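Local structure of extracellular ligand-binding receptor (5ERE) at residues D344-A349 against E369-E374; Y377-V382 against E431-I436; L423-K428 against V479-G484. The protein probably senses small molecules outside the cell, holding ketoleucine in a leucine-binding-protein-like domain and cytosine in the first of two tandem PAS-like sensor domains. One frame throughout, in Å; residues are numbered along the deposited sequence.

All three contacts lie in the sensor part of the chain, well away from the ketoleucine pocket, and interaction 2 is the one that reaches the bound cytosine. Interactions 1 and 2 have centres about 14 Å apart and touch where helix 362-374 lies on strand 378-385, with F372 N 3.6 Å from C381 SG. Interactions 2 and 3 are also about 14 Å apart between centres and share a sheet: G435 N and I427 O, 2.8 Å apart, probably form a hydrogen bond. Interactions 1 and 3 do not touch, their centres lying about 23 Å apart. In interaction 1 the side chain of L371 is about 10 Å from the bound CYT (cytosine) at the nearest atoms. In interaction 3 the side chain of Q425 is about 12 Å from the bound CYT.

Interaction 1 of 3, residues D344-A349 against E369-E374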
ATOM      1  N   ASP A 344      16.397  20.590 -10.269  1.00 32.17           N
ATOM      2  CA  ASP A 344      16.830  21.982 -10.313  1.00 37.59           C
ATOM      3  C   ASP A 344      18.345  22.147 -10.043  1.00 33.54           C
ATOM      4  O   ASP A 344      19.060  22.855 -10.771  1.00 32.93           O
ATOM      5  CB  ASP A 344      16.017  22.786  -9.293  1.00 43.87           C
ATOM      6  CG  ASP A 344      16.117  24.259  -9.512  1.00 46.28           C
ATOM      7  OD1 ASP A 344      15.934  24.707 -10.664  1.00 40.13           O
ATOM      8  OD2 ASP A 344      16.378  24.963  -8.518  1.00 51.73           O
ATOM      9  N   ARG A 345      18.839  21.497  -9.001  1.00 40.25           N
ATOM     10  CA  ARG A 345      20.282  21.527  -8.727  1.00 42.84           C
ATOM     11  C   ARG A 345      21.136  20.953  -9.865  1.00 45.40           C
ATOM     12  O   ARG A 345      22.219  21.483 -10.198  1.00 45.75           O
ATOM     13  CB  ARG A 345      20.592  20.747  -7.465  1.00 47.78           C
ATOM     14  CG  ARG A 345      20.633  21.573  -6.220  1.00 64.14           C
ATOM     15  CD  ARG A 345      21.244  20.757  -5.098  1.00 75.36           C
ATOM     16  NE  ARG A 345      20.246  19.921  -4.434  1.00 79.58           N
ATOM     17  CZ  ARG A 345      20.046  18.623  -4.661  1.00 82.67           C
ATOM     18  NH1 ARG A 345      20.783  17.947  -5.548  1.00 83.74           N
ATOM     19  NH2 ARG A 345      19.093  17.990  -3.982  1.00 79.54           N
ATOM     20  N   SER A 346      20.686  19.854 -10.446  1.00 43.37           N
ATOM     21  CA  SER A 346      21.487  19.207 -11.499  1.00 39.52           C
ATOM     22  C   SER A 346      21.520  20.087 -12.735  1.00 39.09           C
ATOM     23  O   SER A 346      22.529  20.200 -13.396  1.00 36.01           O
ATOM     24  CB  SER A 346      20.939  17.826 -11.856  1.00 40.34           C
ATOM     25  OG  SER A 346      19.688  17.946 -12.548  1.00 42.28           O
ATOM     26  N   VAL A 347      20.396  20.707 -13.063  1.00 35.04           N
ATOM     27  CA  VAL A 347      20.325  21.574 -14.236  1.00 35.07           C
ATOM     28  C   VAL A 347      21.091  22.869 -13.998  1.00 32.13           C
ATOM     29  O   VAL A 347      21.703  23.400 -14.914  1.00 39.74           O
ATOM     30  CB  VAL A 347      18.826  21.900 -14.620  1.00 38.73           C
ATOM     31  CG1 VAL A 347      18.754  22.838 -15.775  1.00 35.75           C
ATOM     32  CG2 VAL A 347      18.108  20.627 -14.988  1.00 35.26           C
ATOM     33  N   ALA A 348      21.044  23.394 -12.780  1.00 42.98           N
ATOM     34  CA  ALA A 348      21.801  24.599 -12.463  1.00 44.65           C
ATOM     35  C   ALA A 348      23.296  24.316 -12.613  1.00 51.78           C
ATOM     36  O   ALA A 348      24.034  25.112 -13.186  1.00 49.32           O
ATOM     37  CB  ALA A 348      21.494  25.073 -11.071  1.00 48.22           C
ATOM     38  N   ALA A 349      23.736  23.175 -12.091  1.00 50.59           N
ATOM     39  CA  ALA A 349      25.131  22.753 -12.248  1.00 49.53           C
ATOM     40  C   ALA A 349      25.491  22.604 -13.717  1.00 56.55           C
ATOM     41  O   ALA A 349      26.585  22.982 -14.127  1.00 48.23           O
ATOM     42  CB  ALA A 349      25.392  21.433 -11.525  1.00 48.84           C
ATOM     43  N   GLU A 369      24.780  14.284 -21.601  1.00 43.31           N
ATOM     44  CA  GLU A 369      24.685  12.866 -21.361  1.00 32.13           C
ATOM     45  C   GLU A 369      24.709  12.539 -19.894  1.00 34.10           C
ATOM     46  O   GLU A 369      24.047  11.612 -19.448  1.00 36.19           O
ATOM     47  CB  GLU A 369      25.847  12.140 -22.067  1.00 39.96           C
ATOM     48  CG  GLU A 369      25.700  12.162 -23.557  1.00 38.50           C
ATOM     49  CD  GLU A 369      24.732  11.144 -24.034  1.00 40.07           C
ATOM     50  OE1 GLU A 369      24.263  10.381 -23.176  1.00 41.04           O
ATOM     51  OE2 GLU A 369      24.482  11.051 -25.262  1.00 43.23           O
ATOM     52  N   THR A 370      25.551  13.246 -19.162  1.00 33.18           N
ATOM     53  CA  THR A 370      25.653  13.085 -17.705  1.00 42.72           C
ATOM     54  C   THR A 370      24.352  13.618 -17.008  1.00 37.08           C
ATOM     55  O   THR A 370      23.768  12.959 -16.160  1.00 39.63           O
ATOM     56  CB  THR A 370      26.894  13.832 -17.180  1.00 39.03           C
ATOM     57  OG1 THR A 370      28.080  13.230 -17.720  1.00 46.44           O
ATOM     58  CG2 THR A 370      26.983  13.827 -15.654  1.00 38.02           C
ATOM     59  N   LEU A 371      23.911  14.795 -17.403  1.00 34.96           N
ATOM     60  CA  LEU A 371      22.683  15.404 -16.825  1.00 41.40           C
ATOM     61  C   LEU A 371      21.484  14.447 -16.900  1.00 37.00           C
ATOM     62  O   LEU A 371      20.716  14.276 -15.945  1.00 33.92           O
ATOM     63  CB  LEU A 371      22.360  16.708 -17.555  1.00 39.88           C
ATOM     64  CG  LEU A 371      21.097  17.448 -17.059  1.00 36.89           C
ATOM     65  CD1 LEU A 371      21.236  17.897 -15.615  1.00 35.59           C
ATOM     66  CD2 LEU A 371      20.862  18.614 -17.956  1.00 33.84           C
ATOM     67  N   PHE A 372      21.367  13.766 -18.027  1.00 33.66           N
ATOM     68  CA  PHE A 372      20.325  12.782 -18.196  1.00 39.70           C
ATOM     69  C   PHE A 372      20.478  11.599 -17.213  1.00 33.24           C
ATOM     70  O   PHE A 372      19.484  11.164 -16.579  1.00 34.96           O
ATOM     71  CB  PHE A 372      20.304  12.348 -19.660  1.00 30.27           C
ATOM     72  CG  PHE A 372      19.276  11.320 -19.951  1.00 33.78           C
ATOM     73  CD1 PHE A 372      17.938  11.666 -20.024  1.00 32.53           C
ATOM     74  CD2 PHE A 372      19.634  10.000 -20.157  1.00 39.52           C
ATOM     75  CE1 PHE A 372      16.999  10.717 -20.224  1.00 26.89           C
ATOM     76  CE2 PHE A 372      18.672   9.034 -20.412  1.00 41.36           C
ATOM     77  CZ  PHE A 372      17.369   9.378 -20.447  1.00 37.21           C
ATOM     78  N   ASN A 373      21.700  11.104 -17.019  1.00 37.52           N
ATOM     79  CA  ASN A 373      21.924  10.033 -16.050  1.00 33.53           C
ATOM     80  C   ASN A 373      21.617  10.479 -14.607  1.00 32.38           C
ATOM     81  O   ASN A 373      21.233   9.660 -13.776  1.00 35.45           O
ATOM     82  CB  ASN A 373      23.380   9.530 -16.114  1.00 39.07           C
ATOM     83  CG  ASN A 373      23.620   8.531 -17.214  1.00 37.74           C
ATOM     84  OD1 ASN A 373      22.739   8.241 -18.029  1.00 32.23           O
ATOM     85  ND2 ASN A 373      24.834   8.015 -17.269  1.00 35.57           N
ATOM     86  N   GLU A 374      21.813  11.767 -14.332  1.00 32.04           N
ATOM     87  CA  GLU A 374      21.538  12.368 -13.013  1.00 41.22           C
ATOM     88  C   GLU A 374      20.048  12.562 -12.751  1.00 36.77           C
ATOM     89  O   GLU A 374      19.639  12.854 -11.631  1.00 38.02           O
ATOM     90  CB  GLU A 374      22.241  13.725 -12.897  1.00 42.54           C
ATOM     91  CG  GLU A 374      23.779  13.562 -12.615  1.00 54.61           C
ATOM     92  CD  GLU A 374      24.567  14.869 -12.695  1.00 67.52           C
ATOM     93  OE1 GLU A 374      24.122  15.834 -13.371  1.00 60.92           O
ATOM     94  OE2 GLU A 374      25.646  14.926 -12.070  1.00 83.31           O
TER
HETATM   95  O   HOH W   1      24.492  18.375 -13.621  1.00 50.13           O
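The antiparallel helix pair lying against the sheet of the first PAS-like (Cache) sensor domain is held here by S346 and V347 of the long helix 324-357 and by L371 and E374 of helix 362-374. The two short segments run at 171° with their axes 10.0 Å apart, and they come closest in backbone at S346 and L371, whose CA atoms are 6.7 Å apart. L371 does most of the apolar work. With its CG anti to the backbone N (chi1 180°), it carries CD1 across to the other helix, where that methyl lies 3.4 Å from S346 OG and equally close to the carbonyl oxygen of the same serine. The same methyl also meets V347, with L371 CD1 4.2 Å from V347 CG2, the two side chains crossing at a slant. Both V347 and L371 continue down onto V453 and V455 of strand 449-457, making this the greasy underside of the helix pair.

The other side of the contact is polar. A water sits between the helices, giving one hydrogen bond to S346 O at 2.7 Å and another to E374 OE1 at 2.6 Å. The extended chain of E374 brings the carboxylate over beside S346 CB. S346 OG, turned in between its own backbone N and carbonyl carbon (chi1 70°), is hydrogen-bonded to M343 O one turn back and to N375 ND2. N375 ND2 also bonds L371 O, so that one amide nitrogen links the two helices just beyond the 369-374 segment. The water hands its hydrogens to two acceptors, a carbonyl and a carboxylate, that could not bond each other, so the polar link between these segments is probably adjustable while the methyls hold the sheet side.

Interaction 2 of 3, residues Y377-V382 against E431-I436; sequences YAYNCV and EGFVGI. With CYT (6-aminopyrimidin-2(1H)-one), chain C.
The ring of Y379 takes F433 over one face, CE2 above its centre, while F433 presents its edge with Y379 CD2 near its plane: a T-shaped pair, centroids 4.9 Å apart and planes at 73°. Y379 also stacks with Y398, and E431 CG reaches Y379 CE2 obliquely at 3.7 Å. Y379 and N380 form a classic beta bulge opposite L456 in the sheet of the PAS-like sensor domain, on the wall of the cytosine pocket, to which N380 belongs. The chain of E431 folds about its CB-CG bond (chi2 81°), turning its carboxylate to the ligand as a bidentate acceptor: cytosine N3 gives to OE1 at 2.7 Å and N4 to OE2 at 2.8 Å. OE2 is gripped a second time by N380 ND2, 3.1 Å away and nearly straight at 164°, approaching on the anti side, tilted from the carboxylate plane. With E431 cut back to an alanine, cytosine N3 and N4 would probably lose their acceptors, and the N380 amide its ND2 bond to the carboxylate. Q409 and V430 hold the ligand as well. Farther out, a water spans the contact, 2.6 Å from Y379 OH and donating to E431 O at 2.5 Å.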
ATOM      1  N   TYR A 377      13.953  10.822 -13.701  1.00 38.22           N
ATOM      2  CA  TYR A 377      12.598  11.131 -14.240  1.00 36.20           C
ATOM      3  C   TYR A 377      12.633  11.931 -15.531  1.00 35.19           C
ATOM      4  O   TYR A 377      11.596  12.411 -16.004  1.00 33.75           O
ATOM      5  CB  TYR A 377      11.744  11.885 -13.184  1.00 42.51           C
ATOM      6  CG  TYR A 377      11.467  11.003 -12.001  1.00 37.33           C
ATOM      7  CD1 TYR A 377      10.549   9.952 -12.094  1.00 37.43           C
ATOM      8  CD2 TYR A 377      12.203  11.147 -10.821  1.00 38.72           C
ATOM      9  CE1 TYR A 377      10.314   9.107 -11.021  1.00 39.83           C
ATOM     10  CE2 TYR A 377      11.972  10.315  -9.736  1.00 41.71           C
ATOM     11  CZ  TYR A 377      11.029   9.310  -9.834  1.00 40.65           C
ATOM     12  OH  TYR A 377      10.831   8.492  -8.755  1.00 43.12           O
ATOM     13  N   ALA A 378      13.824  12.042 -16.127  1.00 34.62           N
ATOM     14  CA  ALA A 378      13.981  12.694 -17.431  1.00 37.71           C
ATOM     15  C   ALA A 378      13.582  11.789 -18.583  1.00 33.21           C
ATOM     16  O   ALA A 378      13.792  10.591 -18.566  1.00 34.43           O
ATOM     17  CB  ALA A 378      15.424  13.156 -17.629  1.00 42.47           C
ATOM     18  N   TYR A 379      13.026  12.426 -19.594  1.00 36.22           N
ATOM     19  CA  TYR A 379      12.807  11.839 -20.879  1.00 39.32           C
ATOM     20  C   TYR A 379      13.984  12.208 -21.779  1.00 37.05           C
ATOM     21  O   TYR A 379      14.518  11.362 -22.478  1.00 41.53           O
ATOM     22  CB  TYR A 379      11.497  12.353 -21.455  1.00 38.36           C
ATOM     23  CG  TYR A 379      11.181  11.779 -22.799  1.00 33.78           C
ATOM     24  CD1 TYR A 379      10.579  10.542 -22.909  1.00 32.72           C
ATOM     25  CD2 TYR A 379      11.490  12.467 -23.956  1.00 37.30           C
ATOM     26  CE1 TYR A 379      10.251  10.014 -24.133  1.00 41.41           C
ATOM     27  CE2 TYR A 379      11.173  11.935 -25.203  1.00 38.87           C
ATOM     28  CZ  TYR A 379      10.544  10.713 -25.275  1.00 40.92           C
ATOM     29  OH  TYR A 379      10.236  10.178 -26.494  1.00 45.54           O
ATOM     30  N   ASN A 380      14.371  13.487 -21.770  1.00 37.01           N
ATOM     31  CA  ASN A 380      15.654  13.874 -22.349  1.00 37.79           C
ATOM     32  C   ASN A 380      16.134  15.232 -21.859  1.00 41.43           C
ATOM     33  O   ASN A 380      15.468  15.895 -21.062  1.00 35.56           O
ATOM     34  CB  ASN A 380      15.618  13.842 -23.888  1.00 40.91           C
ATOM     35  CG  ASN A 380      14.683  14.874 -24.517  1.00 44.85           C
ATOM     36  OD1 ASN A 380      14.377  15.903 -23.948  1.00 43.09           O
ATOM     37  ND2 ASN A 380      14.272  14.600 -25.742  1.00 41.35           N
ATOM     38  N   CYS A 381      17.297  15.627 -22.355  1.00 37.14           N
ATOM     39  CA  CYS A 381      17.930  16.889 -22.017  1.00 36.62           C
ATOM     40  C   CYS A 381      18.390  17.584 -23.280  1.00 40.87           C
ATOM     41  O   CYS A 381      18.950  16.958 -24.188  1.00 42.62           O
ATOM     42  CB  CYS A 381      19.132  16.679 -21.066  1.00 34.17           C
ATOM     43  SG  CYS A 381      18.786  15.780 -19.541  1.00 43.65           S
ATOM     44  N   VAL A 382      18.153  18.886 -23.342  1.00 41.68           N
ATOM     45  CA  VAL A 382      18.557  19.666 -24.491  1.00 34.71           C
ATOM     46  C   VAL A 382      19.237  20.955 -24.101  1.00 38.61           C
ATOM     47  O   VAL A 382      19.112  21.454 -22.959  1.00 38.63           O
ATOM     48  CB  VAL A 382      17.371  20.010 -25.394  1.00 38.08           C
ATOM     49  CG1 VAL A 382      16.677  18.762 -25.883  1.00 43.39           C
ATOM     50  CG2 VAL A 382      16.381  20.929 -24.667  1.00 42.37           C
ATOM     51  N   GLU A 431       8.665  16.423 -28.649  1.00 44.30           N
ATOM     52  CA  GLU A 431       8.879  14.991 -28.490  1.00 48.72           C
ATOM     53  C   GLU A 431       7.605  14.157 -28.638  1.00 44.19           C
ATOM     54  O   GLU A 431       7.692  12.938 -28.754  1.00 43.28           O
ATOM     55  CB  GLU A 431       9.523  14.712 -27.127  1.00 43.92           C
ATOM     56  CG  GLU A 431      10.977  15.122 -27.048  1.00 42.19           C
ATOM     57  CD  GLU A 431      11.242  16.587 -26.783  1.00 41.31           C
ATOM     58  OE1 GLU A 431      10.295  17.422 -26.628  1.00 46.89           O
ATOM     59  OE2 GLU A 431      12.444  16.912 -26.733  1.00 40.70           O
ATOM     60  N   GLY A 432       6.439  14.817 -28.620  1.00 44.78           N
ATOM     61  CA  GLY A 432       5.161  14.174 -28.893  1.00 47.68           C
ATOM     62  C   GLY A 432       4.226  13.897 -27.725  1.00 46.20           C
ATOM     63  O   GLY A 432       3.330  13.066 -27.845  1.00 44.86           O
ATOM     64  N   PHE A 433       4.424  14.563 -26.589  1.00 46.86           N
ATOM     65  CA  PHE A 433       3.532  14.348 -25.453  1.00 44.46           C
ATOM     66  C   PHE A 433       3.426  15.607 -24.591  1.00 42.60           C
ATOM     67  O   PHE A 433       4.237  16.535 -24.711  1.00 40.20           O
ATOM     68  CB  PHE A 433       3.997  13.132 -24.632  1.00 40.46           C
ATOM     69  CG  PHE A 433       5.361  13.305 -23.965  1.00 38.12           C
ATOM     70  CD1 PHE A 433       5.465  13.923 -22.707  1.00 41.44           C
ATOM     71  CD2 PHE A 433       6.520  12.879 -24.591  1.00 39.31           C
ATOM     72  CE1 PHE A 433       6.705  14.088 -22.081  1.00 37.69           C
ATOM     73  CE2 PHE A 433       7.777  13.046 -23.966  1.00 41.80           C
ATOM     74  CZ  PHE A 433       7.860  13.654 -22.717  1.00 44.64           C
ATOM     75  N   VAL A 434       2.403  15.643 -23.749  1.00 37.84           N
ATOM     76  CA  VAL A 434       2.208  16.750 -22.810  1.00 41.09           C
ATOM     77  C   VAL A 434       3.159  16.522 -21.632  1.00 38.94           C
ATOM     78  O   VAL A 434       3.023  15.535 -20.898  1.00 39.09           O
ATOM     79  CB  VAL A 434       0.769  16.823 -22.331  1.00 35.05           C
ATOM     80  CG1 VAL A 434       0.542  17.956 -21.378  1.00 40.88           C
ATOM     81  CG2 VAL A 434      -0.158  16.987 -23.532  1.00 39.17           C
ATOM     82  N   GLY A 435       4.132  17.406 -21.476  1.00 41.28           N
ATOM     83  CA  GLY A 435       5.109  17.229 -20.420  1.00 45.23           C
ATOM     84  C   GLY A 435       5.452  18.525 -19.715  1.00 41.19           C
ATOM     85  O   GLY A 435       4.846  19.567 -19.953  1.00 33.25           O
ATOM     86  N   ILE A 436       6.465  18.435 -18.862  1.00 34.55           N
ATOM     87  CA  ILE A 436       6.944  19.553 -18.030  1.00 34.27           C
ATOM     88  C   ILE A 436       8.475  19.669 -18.151  1.00 24.74           C
ATOM     89  O   ILE A 436       9.175  18.667 -18.011  1.00 38.93           O
ATOM     90  CB  ILE A 436       6.551  19.368 -16.542  1.00 41.83           C
ATOM     91  CG1 ILE A 436       5.031  19.457 -16.388  1.00 39.59           C
ATOM     92  CG2 ILE A 436       7.225  20.441 -15.657  1.00 35.90           C
ATOM     93  CD1 ILE A 436       4.527  18.929 -15.060  1.00 41.94           C
TER
HETATM   94  N3  CYT C 602      11.233  19.786 -25.710  1.00 38.76           N
HETATM   95  C4  CYT C 602      12.279  19.880 -24.890  1.00 48.02           C
HETATM   96  N1  CYT C 602      10.600  22.011 -25.140  1.00 36.99           N
HETATM   97  C2  CYT C 602      10.369  20.832 -25.861  1.00 40.44           C
HETATM   98  O2  CYT C 602       9.361  20.750 -26.598  1.00 35.81           O
HETATM   99  N4  CYT C 602      13.108  18.802 -24.797  1.00 39.66           N
HETATM  100  C5  CYT C 602      12.537  21.080 -24.141  1.00 45.24           C
HETATM  101  C6  CYT C 602      11.684  22.108 -24.292  1.00 42.06           C
HETATM  102  O   HOH W   2       9.610  11.361 -28.739  1.00 41.99           O

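Interaction 3 of 3, residues L423-K428 against V479-G484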
ATOM      1  N   LEU A 423      10.167  26.698 -14.688  1.00 34.81           N
ATOM      2  CA  LEU A 423       9.532  25.387 -14.748  1.00 29.38           C
ATOM      3  C   LEU A 423       8.302  25.594 -15.590  1.00 41.01           C
ATOM      4  O   LEU A 423       7.515  26.482 -15.282  1.00 34.52           O
ATOM      5  CB  LEU A 423       9.175  24.836 -13.351  1.00 29.51           C
ATOM      6  CG  LEU A 423       8.548  23.426 -13.325  1.00 31.17           C
ATOM      7  CD1 LEU A 423       9.593  22.338 -13.747  1.00 34.67           C
ATOM      8  CD2 LEU A 423       7.954  23.082 -11.988  1.00 29.73           C
ATOM      9  N   SER A 424       8.120  24.794 -16.648  1.00 30.85           N
ATOM     10  CA  SER A 424       6.980  25.023 -17.535  1.00 34.29           C
ATOM     11  C   SER A 424       5.672  24.516 -16.931  1.00 36.91           C
ATOM     12  O   SER A 424       5.654  23.698 -16.008  1.00 33.51           O
ATOM     13  CB  SER A 424       7.196  24.354 -18.910  1.00 34.94           C
ATOM     14  OG  SER A 424       7.009  22.953 -18.835  1.00 34.01           O
ATOM     15  N   GLN A 425       4.565  25.030 -17.462  1.00 33.81           N
ATOM     16  CA  GLN A 425       3.267  24.392 -17.331  1.00 37.74           C
ATOM     17  C   GLN A 425       3.326  23.082 -18.117  1.00 39.63           C
ATOM     18  O   GLN A 425       4.226  22.911 -18.904  1.00 34.95           O
ATOM     19  CB  GLN A 425       2.158  25.279 -17.921  1.00 39.14           C
ATOM     20  CG  GLN A 425       2.069  26.684 -17.407  1.00 43.21           C
ATOM     21  CD  GLN A 425       1.676  26.757 -15.930  1.00 54.01           C
ATOM     22  OE1 GLN A 425       1.134  25.800 -15.360  1.00 54.34           O
ATOM     23  NE2 GLN A 425       1.953  27.895 -15.304  1.00 61.19           N
ATOM     24  N   ALA A 426       2.347  22.203 -17.942  1.00 36.49           N
ATOM     25  CA  ALA A 426       2.256  20.967 -18.733  1.00 38.80           C
ATOM     26  C   ALA A 426       1.758  21.254 -20.150  1.00 41.57           C
ATOM     27  O   ALA A 426       0.586  21.536 -20.351  1.00 36.32           O
ATOM     28  CB  ALA A 426       1.342  19.981 -18.037  1.00 39.06           C
ATOM     29  N   ILE A 427       2.657  21.230 -21.121  1.00 40.68           N
ATOM     30  CA  ILE A 427       2.340  21.662 -22.479  1.00 40.52           C
ATOM     31  C   ILE A 427       2.834  20.587 -23.432  1.00 40.56           C
ATOM     32  O   ILE A 427       3.614  19.724 -23.045  1.00 41.54           O
ATOM     33  CB  ILE A 427       2.990  23.038 -22.849  1.00 34.36           C
ATOM     34  CG1 ILE A 427       4.540  22.960 -22.716  1.00 44.74           C
ATOM     35  CG2 ILE A 427       2.421  24.191 -21.979  1.00 42.14           C
ATOM     36  CD1 ILE A 427       5.291  24.197 -23.248  1.00 40.29           C
ATOM     37  N   LYS A 428       2.369  20.639 -24.672  1.00 37.23           N
ATOM     38  CA  LYS A 428       2.790  19.673 -25.700  1.00 44.79           C
ATOM     39  C   LYS A 428       4.232  19.958 -26.131  1.00 42.64           C
ATOM     40  O   LYS A 428       4.591  21.067 -26.527  1.00 39.75           O
ATOM     41  CB  LYS A 428       1.831  19.711 -26.899  1.00 47.10           C
ATOM     42  CG  LYS A 428       2.136  18.685 -28.015  1.00 60.08           C
ATOM     43  CD  LYS A 428       1.749  17.249 -27.640  1.00 62.88           C
ATOM     44  CE  LYS A 428       1.995  16.278 -28.801  1.00 72.01           C
ATOM     45  NZ  LYS A 428       1.038  16.441 -29.945  1.00 80.22           N
ATOM     46  N   VAL A 479      -3.306  15.868  -9.650  1.00 32.24           N
ATOM     47  CA  VAL A 479      -2.550  17.085  -9.839  1.00 33.41           C
ATOM     48  C   VAL A 479      -3.246  18.015 -10.800  1.00 39.92           C
ATOM     49  O   VAL A 479      -3.606  17.645 -11.907  1.00 34.56           O
ATOM     50  CB  VAL A 479      -1.141  16.799 -10.355  1.00 40.06           C
ATOM     51  CG1 VAL A 479      -0.342  18.090 -10.469  1.00 34.31           C
ATOM     52  CG2 VAL A 479      -0.458  15.846  -9.417  1.00 35.24           C
ATOM     53  N   LEU A 480      -3.434  19.242 -10.343  1.00 37.85           N
ATOM     54  CA  LEU A 480      -4.087  20.271 -11.136  1.00 36.26           C
ATOM     55  C   LEU A 480      -3.117  21.385 -11.454  1.00 40.53           C
ATOM     56  O   LEU A 480      -2.297  21.794 -10.612  1.00 41.11           O
ATOM     57  CB  LEU A 480      -5.280  20.872 -10.381  1.00 35.93           C
ATOM     58  CG  LEU A 480      -6.699  20.640 -10.861  1.00 51.75           C
ATOM     59  CD1 LEU A 480      -6.953  19.154 -11.058  1.00 57.40           C
ATOM     60  CD2 LEU A 480      -7.681  21.239  -9.826  1.00 49.77           C
ATOM     61  N   GLN A 481      -3.229  21.909 -12.665  1.00 41.89           N
ATOM     62  CA  GLN A 481      -2.570  23.143 -13.059  1.00 44.60           C
ATOM     63  C   GLN A 481      -3.257  24.367 -12.469  1.00 45.24           C
ATOM     64  O   GLN A 481      -4.421  24.303 -12.137  1.00 46.81           O
ATOM     65  CB  GLN A 481      -2.589  23.265 -14.553  1.00 47.33           C
ATOM     66  CG  GLN A 481      -1.411  23.938 -15.099  1.00 59.67           C
ATOM     67  CD  GLN A 481      -1.162  23.480 -16.495  1.00 57.27           C
ATOM     68  OE1 GLN A 481      -0.077  23.022 -16.801  1.00 56.24           O
ATOM     69  NE2 GLN A 481      -2.178  23.583 -17.352  1.00 59.26           N
ATOM     70  N   ARG A 482      -2.553  25.488 -12.380  1.00 50.84           N
ATOM     71  CA  ARG A 482      -3.150  26.693 -11.776  1.00 56.32           C
ATOM     72  C   ARG A 482      -4.459  27.097 -12.466  1.00 62.45           C
ATOM     73  O   ARG A 482      -5.453  27.355 -11.790  1.00 72.15           O
ATOM     74  CB  ARG A 482      -2.167  27.847 -11.820  1.00 56.15           C
ATOM     75  CG  ARG A 482      -2.130  28.679 -10.569  1.00 60.82           C
ATOM     76  CD  ARG A 482      -3.079  29.785 -10.673  1.00 57.49           C
ATOM     77  NE  ARG A 482      -3.054  30.667  -9.513  1.00 58.18           N
ATOM     78  CZ  ARG A 482      -3.963  31.619  -9.315  1.00 60.20           C
ATOM     79  NH1 ARG A 482      -4.964  31.766 -10.185  1.00 50.59           N
ATOM     80  NH2 ARG A 482      -3.897  32.403  -8.243  1.00 56.88           N
ATOM     81  N   ASP A 483      -4.462  27.117 -13.800  1.00 61.90           N
ATOM     82  CA  ASP A 483      -5.680  27.374 -14.583  1.00 56.18           C
ATOM     83  C   ASP A 483      -6.772  26.313 -14.444  1.00 63.22           C
ATOM     84  O   ASP A 483      -7.708  26.312 -15.231  1.00 72.65           O
ATOM     85  CB  ASP A 483      -5.334  27.521 -16.093  1.00 60.80           C
ATOM     86  CG  ASP A 483      -4.779  26.238 -16.727  1.00 68.08           C
ATOM     87  OD1 ASP A 483      -4.881  25.146 -16.131  1.00 68.89           O
ATOM     88  OD2 ASP A 483      -4.249  26.320 -17.858  1.00 71.01           O
ATOM     89  N   GLY A 484      -6.661  25.391 -13.490  1.00 56.32           N
ATOM     90  CA  GLY A 484      -7.669  24.345 -13.346  1.00 57.66           C
ATOM     91  C   GLY A 484      -7.537  23.075 -14.196  1.00 53.54           C
ATOM     92  O   GLY A 484      -8.231  22.103 -13.942  1.00 53.92           O
TER
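A426 N donates to Q481 OE1 at 2.8 Å, with an N-H...O angle of 150°, and meets the side-chain oxygen almost head-on, the C=O...N angle being 170°. The same oxygen is lined by carbon: Q425 CB lies 3.4 Å from Q481 OE1 and A426 CB 3.6 Å. Q481 gets there because its chain runs extended past CG (chi2 153°), crossing the Q425 side chain. On the other branch of the same amide, Q481 NE2 makes a weak bond to D483 OD1, 3.4 Å long, and that carboxylate oxygen is also bonded to T485 OG1. The contact joins the two PAS-like domains: segment 423-428 belongs to the cytosine-binding one, while Q481 to G484 forms a type I turn in the hairpin between strands 476-480 and 486-488 of the second. G484 N closes that turn on Q481 O at 2.8 Å, and I487 of the hairpin packs on both A426 and Q481. Within 423-428, S424 OG donates to Q425 O at 2.8 Å and also bonds D437 N, tying the start of the segment to strand 434-443, while Q425 N is held by E410 OE1 of helix 410-418.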